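Local coordinates for protein Poly(A) RNA polymerase GLD2 (PDB 6LBK) that probably extends the 3' ends of selected cytoplasmic mRNAs and certain microRNAs with AMP taken from ATP, as a non-canonical poly(A) polymerase, at residues A[242-247]-A[277-282]; A[234-239]-A[288-293]. The protein carries 1 engineered substitution. One frame throughout, in Å; residues are numbered along the deposited sequence.

Both contacts lie in the helical part of this catalytic fragment, away from the palm domain, where D109 and D111, at the start of strand 110-116, probably bind the catalytic magnesium. The centres of interactions 1 and 2 are 11 Å apart. Helix 226-239 with the loop after it connects them: interaction 2 sets the C-terminal turns of that helix against helix 283-297, while interaction 1 lays the following loop over the loop that leads into helix 283-297. The two sites touch directly. The backbone N of I244 lies 3.0 Å from L237 O, a probable hydrogen bond, and Q238 NE2 is 2.9 Å from P246 O, probably another. Interaction 1 lies at the surface, whereas interaction 2 is partly buried.

Interaction 1 of 2, residues A[242-247]-A[277-282]; sequences EPILPS and SKNESS
E242 and K278 meet at the outer end of this loop-to-loop contact, where their side chains cross at about a right angle. The carboxylate of E242 comes up against the aliphatic root of K278, with E242 OE1 3.0 Å from K278 CB. The extended lysine carries its amine off, leaving K278 NZ 5.2 Å from E242 OE2, so the opposite charges may attract weakly but do not touch. Long, charged residues suit this exposed edge. Further in, N279 lays its CB against the backbone of E242, 3.1 Å from E242 O. With CG anti to the backbone N (chi1 177°), the amide swings beside I244, where N279 OD1 lies 3.7 Å from I244 CD1. The same OD1 accepts from S281 N at 2.7 Å, closing an Asx turn in the loop that leads into helix 283-297; the donor stands well above the carbonyl plane. This N-H, which can only donate, sets which end of the amide is the oxygen, and N279 ND2 adds a bond to S281 OG, 2.9 Å away. Asparagine suits the place because its short side chain carries acceptor and donor back to the chain two residues on. I244 is the buried, apolar member, also packing on L237 and L286. Small S277 lets the chains come close: its CB sits 3.0 Å from P243 O. R199 ties the 277-282 loop down, donating to the carbonyl oxygens of N279 and S281.

Interaction 2 of 2, residues A[234-239]-A[288-293]; sequences LHYLQT and LGFLKY
Y236 and F290 mark the closest backbone approach of the helical segments 234-239 and 288-293, whose axes cross at 100° and pass 10.5 Å apart. This is a helix-helix crossing in the helical part of the polymerase, the second helix belonging to the PAP-associated region, and H235, Y236 and Y293 form an aromatic cluster within it. A chi1 of 172° points the Y236 ring away from its own backbone N and across to the other helix, where it offers a face to F290 CA, 3.8 Å from the ring centroid in a CH-pi contact. Its hydroxyl lies at G289, Y236 OH to G289 CA 3.2 Å, where glycine suits the place because a CB would collide with that oxygen. With an alanine here instead of Y236, the ring face over F290 CA and the hydroxyl at G289 would be gone, which would probably open a gap between the helices and deprive Y293 CB of the ring it packs against. F290 turns a ring edge to Y236 CB, while Y293 slides past Y236 in the opposite direction, Y293 CB to Y236 CD1 3.8 Å. Tyrosine also suits position 293 for its polar end: Y293 OH reaches the imidazole edge and shares a hydrogen bond of 3.2 Å with H235 NE2.

Interaction 1 of 2, residues A[242-247]-A[277-282]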
loop_
_atom_site.group_PDB
_atom_site.type_symbol
_atom_site.label_atom_id
_atom_site.label_comp_id
_atom_site.label_asym_id
_atom_site.label_seq_id
_atom_site.Cartn_x
_atom_site.Cartn_y
_atom_site.Cartn_z
ATOM N N GLU A 242 21.006 -11.532 -4.995
ATOM C CA GLU A 242 20.988 -10.954 -6.334
ATOM C C GLU A 242 19.671 -10.202 -6.454
ATOM O O GLU A 242 18.645 -10.798 -6.809
ATOM C CB GLU A 242 21.110 -12.041 -7.405
ATOM C CG GLU A 242 22.437 -12.822 -7.330
ATOM C CD GLU A 242 22.820 -13.496 -8.642
ATOM O OE1 GLU A 242 21.909 -13.765 -9.453
ATOM O OE2 GLU A 242 24.031 -13.724 -8.878
ATOM N N PRO A 243 19.651 -8.895 -6.207
ATOM C CA PRO A 243 18.389 -8.229 -5.852
ATOM C C PRO A 243 17.434 -8.116 -7.028
ATOM O O PRO A 243 17.842 -7.986 -8.183
ATOM C CB PRO A 243 18.849 -6.848 -5.372
ATOM C CG PRO A 243 20.131 -6.622 -6.103
ATOM C CD PRO A 243 20.775 -7.944 -6.333
ATOM N N ILE A 244 16.141 -8.170 -6.704
ATOM C CA ILE A 244 15.067 -8.012 -7.681
ATOM C C ILE A 244 14.622 -6.555 -7.874
ATOM O O ILE A 244 14.103 -6.209 -8.950
ATOM C CB ILE A 244 13.868 -8.890 -7.249
ATOM C CG1 ILE A 244 14.121 -10.357 -7.531
ATOM C CG2 ILE A 244 12.541 -8.437 -7.851
ATOM C CD1 ILE A 244 12.994 -11.231 -7.048
ATOM N N LEU A 245 14.884 -5.673 -6.906
ATOM C CA LEU A 245 14.525 -4.265 -7.060
ATOM C C LEU A 245 15.681 -3.407 -6.552
ATOM O O LEU A 245 16.297 -3.728 -5.521
ATOM C CB LEU A 245 13.218 -3.890 -6.324
ATOM C CG LEU A 245 11.893 -4.390 -6.934
ATOM C CD1 LEU A 245 10.675 -3.915 -6.141
ATOM C CD2 LEU A 245 11.756 -4.038 -8.441
ATOM N N PRO A 246 16.004 -2.323 -7.259
ATOM C CA PRO A 246 17.033 -1.406 -6.774
ATOM C C PRO A 246 16.400 -0.396 -5.854
ATOM O O PRO A 246 15.304 -0.645 -5.335
ATOM C CB PRO A 246 17.542 -0.756 -8.057
ATOM C CG PRO A 246 16.307 -0.661 -8.891
ATOM C CD PRO A 246 15.473 -1.890 -8.564
ATOM N N SER A 247 17.070 0.728 -5.624
ATOM C CA SER A 247 16.438 1.881 -4.993
ATOM C C SER A 247 16.094 2.903 -6.066
ATOM O O SER A 247 16.992 3.406 -6.746
ATOM C CB SER A 247 17.332 2.514 -3.933
ATOM O OG SER A 247 16.734 3.714 -3.461
ATOM N N SER A 277 17.041 -8.067 -13.334
ATOM C CA SER A 277 17.794 -8.563 -12.193
ATOM C C SER A 277 18.314 -9.965 -12.483
ATOM O O SER A 277 17.800 -10.667 -13.357
ATOM C CB SER A 277 16.935 -8.571 -10.932
ATOM O OG SER A 277 15.916 -9.547 -11.011
ATOM N N LYS A 278 19.389 -10.349 -11.781
ATOM C CA LYS A 278 19.958 -11.673 -11.996
ATOM C C LYS A 278 19.170 -12.786 -11.308
ATOM O O LYS A 278 19.320 -13.953 -11.688
ATOM C CB LYS A 278 21.416 -11.710 -11.516
ATOM C CG LYS A 278 22.358 -10.690 -12.146
ATOM C CD LYS A 278 23.789 -10.864 -11.629
ATOM C CE LYS A 278 24.712 -9.759 -12.148
ATOM N NZ LYS A 278 26.124 -9.934 -11.699
ATOM N N ASN A 279 18.339 -12.461 -10.316
ATOM C CA ASN A 279 17.642 -13.480 -9.526
ATOM C C ASN A 279 16.604 -14.221 -10.365
ATOM O O ASN A 279 15.684 -13.594 -10.907
ATOM C CB ASN A 279 16.959 -12.850 -8.320
ATOM C CG ASN A 279 16.178 -13.865 -7.520
ATOM O OD1 ASN A 279 15.049 -14.183 -7.867
ATOM N ND2 ASN A 279 16.763 -14.365 -6.438
ATOM N N GLU A 280 16.698 -15.557 -10.408
ATOM C CA GLU A 280 15.716 -16.379 -11.109
ATOM C C GLU A 280 14.688 -17.040 -10.183
ATOM O O GLU A 280 13.967 -17.933 -10.637
ATOM C CB GLU A 280 16.416 -17.468 -11.925
ATOM C CG GLU A 280 17.434 -16.999 -12.959
ATOM C CD GLU A 280 17.949 -18.141 -13.825
ATOM O OE1 GLU A 280 17.984 -19.298 -13.344
ATOM O OE2 GLU A 280 18.319 -17.887 -14.991
ATOM N N SER A 281 14.557 -16.604 -8.927
ATOM C CA SER A 281 13.558 -17.210 -8.046
ATOM C C SER A 281 12.155 -17.025 -8.616
ATOM O O SER A 281 11.757 -15.906 -8.955
ATOM C CB SER A 281 13.615 -16.578 -6.646
ATOM O OG SER A 281 14.921 -16.528 -6.098
ATOM N N SER A 282 11.392 -18.118 -8.704
ATOM C CA SER A 282 10.002 -18.039 -9.148
ATOM C C SER A 282 9.113 -17.461 -8.046
ATOM O O SER A 282 9.568 -17.168 -6.937
ATOM C CB SER A 282 9.509 -19.398 -9.622
ATOM O OG SER A 282 9.514 -20.314 -8.567
#

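Interaction 2 of 2, residues A[234-239]-A[288-293]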
loop_
_atom_site.group_PDB
_atom_site.type_symbol
_atom_site.label_atom_id
_atom_site.label_comp_id
_atom_site.label_asym_id
_atom_site.label_seq_id
_atom_site.Cartn_x
_atom_site.Cartn_y
_atom_site.Cartn_z
ATOM N N LEU A 234 8.682 -4.858 -0.824
ATOM C CA LEU A 234 9.700 -4.172 -1.628
ATOM C C LEU A 234 11.077 -4.241 -0.967
ATOM O O LEU A 234 12.086 -4.426 -1.655
ATOM C CB LEU A 234 9.310 -2.709 -1.905
ATOM C CG LEU A 234 8.031 -2.308 -2.670
ATOM C CD1 LEU A 234 8.035 -0.831 -2.916
ATOM C CD2 LEU A 234 7.892 -3.025 -4.018
ATOM N N HIS A 235 11.146 -4.119 0.362
ATOM C CA HIS A 235 12.414 -4.304 1.059
ATOM C C HIS A 235 12.964 -5.724 0.860
ATOM O O HIS A 235 14.162 -5.905 0.591
ATOM C CB HIS A 235 12.225 -3.992 2.536
ATOM C CG HIS A 235 13.391 -4.374 3.382
ATOM N ND1 HIS A 235 14.535 -3.616 3.449
ATOM C CD2 HIS A 235 13.614 -5.465 4.145
ATOM C CE1 HIS A 235 15.408 -4.208 4.241
ATOM N NE2 HIS A 235 14.875 -5.336 4.672
ATOM N N TYR A 236 12.109 -6.747 1.010
ATOM C CA TYR A 236 12.561 -8.125 0.799
ATOM C C TYR A 236 13.138 -8.288 -0.601
ATOM O O TYR A 236 14.201 -8.902 -0.782
ATOM C CB TYR A 236 11.425 -9.155 1.036
ATOM C CG TYR A 236 11.839 -10.595 0.634
ATOM C CD1 TYR A 236 12.872 -11.278 1.307
ATOM C CD2 TYR A 236 11.210 -11.257 -0.428
ATOM C CE1 TYR A 236 13.273 -12.605 0.909
ATOM C CE2 TYR A 236 11.604 -12.568 -0.813
ATOM C CZ TYR A 236 12.629 -13.218 -0.150
ATOM O OH TYR A 236 12.972 -14.461 -0.558
ATOM N N LEU A 237 12.449 -7.741 -1.602
ATOM C CA LEU A 237 12.948 -7.787 -2.969
ATOM C C LEU A 237 14.215 -6.959 -3.143
ATOM O O LEU A 237 15.011 -7.256 -4.040
ATOM C CB LEU A 237 11.865 -7.303 -3.936
ATOM C CG LEU A 237 10.557 -8.096 -4.062
ATOM C CD1 LEU A 237 9.576 -7.374 -5.037
ATOM C CD2 LEU A 237 10.817 -9.550 -4.493
ATOM N N GLN A 238 14.437 -5.950 -2.294
ATOM C CA GLN A 238 15.576 -5.052 -2.466
ATOM C C GLN A 238 16.868 -5.602 -1.890
ATOM O O GLN A 238 17.950 -5.215 -2.340
ATOM C CB GLN A 238 15.273 -3.700 -1.825
ATOM C CG GLN A 238 14.524 -2.730 -2.718
ATOM C CD GLN A 238 14.165 -1.456 -1.984
ATOM O OE1 GLN A 238 13.932 -1.477 -0.773
ATOM N NE2 GLN A 238 14.145 -0.332 -2.702
ATOM N N THR A 239 16.774 -6.507 -0.924
ATOM C CA THR A 239 17.928 -6.979 -0.178
ATOM C C THR A 239 18.305 -8.432 -0.475
ATOM O O THR A 239 19.227 -8.964 0.158
ATOM C CB THR A 239 17.645 -6.767 1.305
ATOM O OG1 THR A 239 16.303 -7.194 1.564
ATOM C CG2 THR A 239 17.786 -5.300 1.671
ATOM N N LEU A 288 7.700 -18.088 -0.373
ATOM C CA LEU A 288 8.307 -18.822 0.735
ATOM C C LEU A 288 9.420 -18.002 1.381
ATOM O O LEU A 288 9.450 -17.846 2.608
ATOM C CB LEU A 288 8.832 -20.179 0.256
ATOM C CG LEU A 288 8.103 -21.423 0.751
ATOM C CD1 LEU A 288 8.870 -22.676 0.374
ATOM C CD2 LEU A 288 7.915 -21.354 2.229
ATOM N N GLY A 289 10.321 -17.434 0.565
ATOM C CA GLY A 289 11.422 -16.660 1.121
ATOM C C GLY A 289 10.951 -15.432 1.882
ATOM O O GLY A 289 11.530 -15.052 2.897
ATOM N N PHE A 290 9.895 -14.785 1.402
ATOM C CA PHE A 290 9.405 -13.605 2.104
ATOM C C PHE A 290 8.832 -13.983 3.459
ATOM O O PHE A 290 9.022 -13.255 4.434
ATOM C CB PHE A 290 8.379 -12.852 1.254
ATOM C CG PHE A 290 7.560 -11.879 2.033
ATOM C CD1 PHE A 290 7.995 -10.589 2.235
ATOM C CD2 PHE A 290 6.347 -12.270 2.580
ATOM C CE1 PHE A 290 7.224 -9.707 2.949
ATOM C CE2 PHE A 290 5.582 -11.408 3.298
ATOM C CZ PHE A 290 6.015 -10.112 3.477
ATOM N N LEU A 291 8.084 -15.086 3.533
ATOM C CA LEU A 291 7.598 -15.525 4.840
ATOM C C LEU A 291 8.754 -15.916 5.761
ATOM O O LEU A 291 8.762 -15.552 6.948
ATOM C CB LEU A 291 6.599 -16.662 4.671
ATOM C CG LEU A 291 5.262 -16.310 3.996
ATOM C CD1 LEU A 291 4.504 -17.600 3.697
ATOM C CD2 LEU A 291 4.383 -15.366 4.871
ATOM N N LYS A 292 9.748 -16.645 5.236
ATOM C CA LYS A 292 10.890 -17.048 6.063
ATOM C C LYS A 292 11.683 -15.842 6.560
ATOM O O LYS A 292 12.091 -15.795 7.727
ATOM C CB LYS A 292 11.814 -17.993 5.286
ATOM C CG LYS A 292 13.021 -18.514 6.089
ATOM C CD LYS A 292 13.983 -19.354 5.245
ATOM C CE LYS A 292 15.197 -19.676 6.062
ATOM N NZ LYS A 292 15.856 -20.984 5.654
ATOM N N TYR A 293 11.885 -14.841 5.698
ATOM C CA TYR A 293 12.778 -13.740 6.033
ATOM C C TYR A 293 12.295 -13.004 7.259
ATOM O O TYR A 293 13.074 -12.713 8.173
ATOM C CB TYR A 293 12.906 -12.809 4.837
ATOM C CG TYR A 293 13.749 -11.576 5.090
ATOM C CD1 TYR A 293 15.131 -11.656 5.208
ATOM C CD2 TYR A 293 13.144 -10.308 5.164
ATOM C CE1 TYR A 293 15.886 -10.522 5.425
ATOM C CE2 TYR A 293 13.894 -9.166 5.383
ATOM C CZ TYR A 293 15.255 -9.263 5.515
ATOM O OH TYR A 293 15.978 -8.100 5.732
#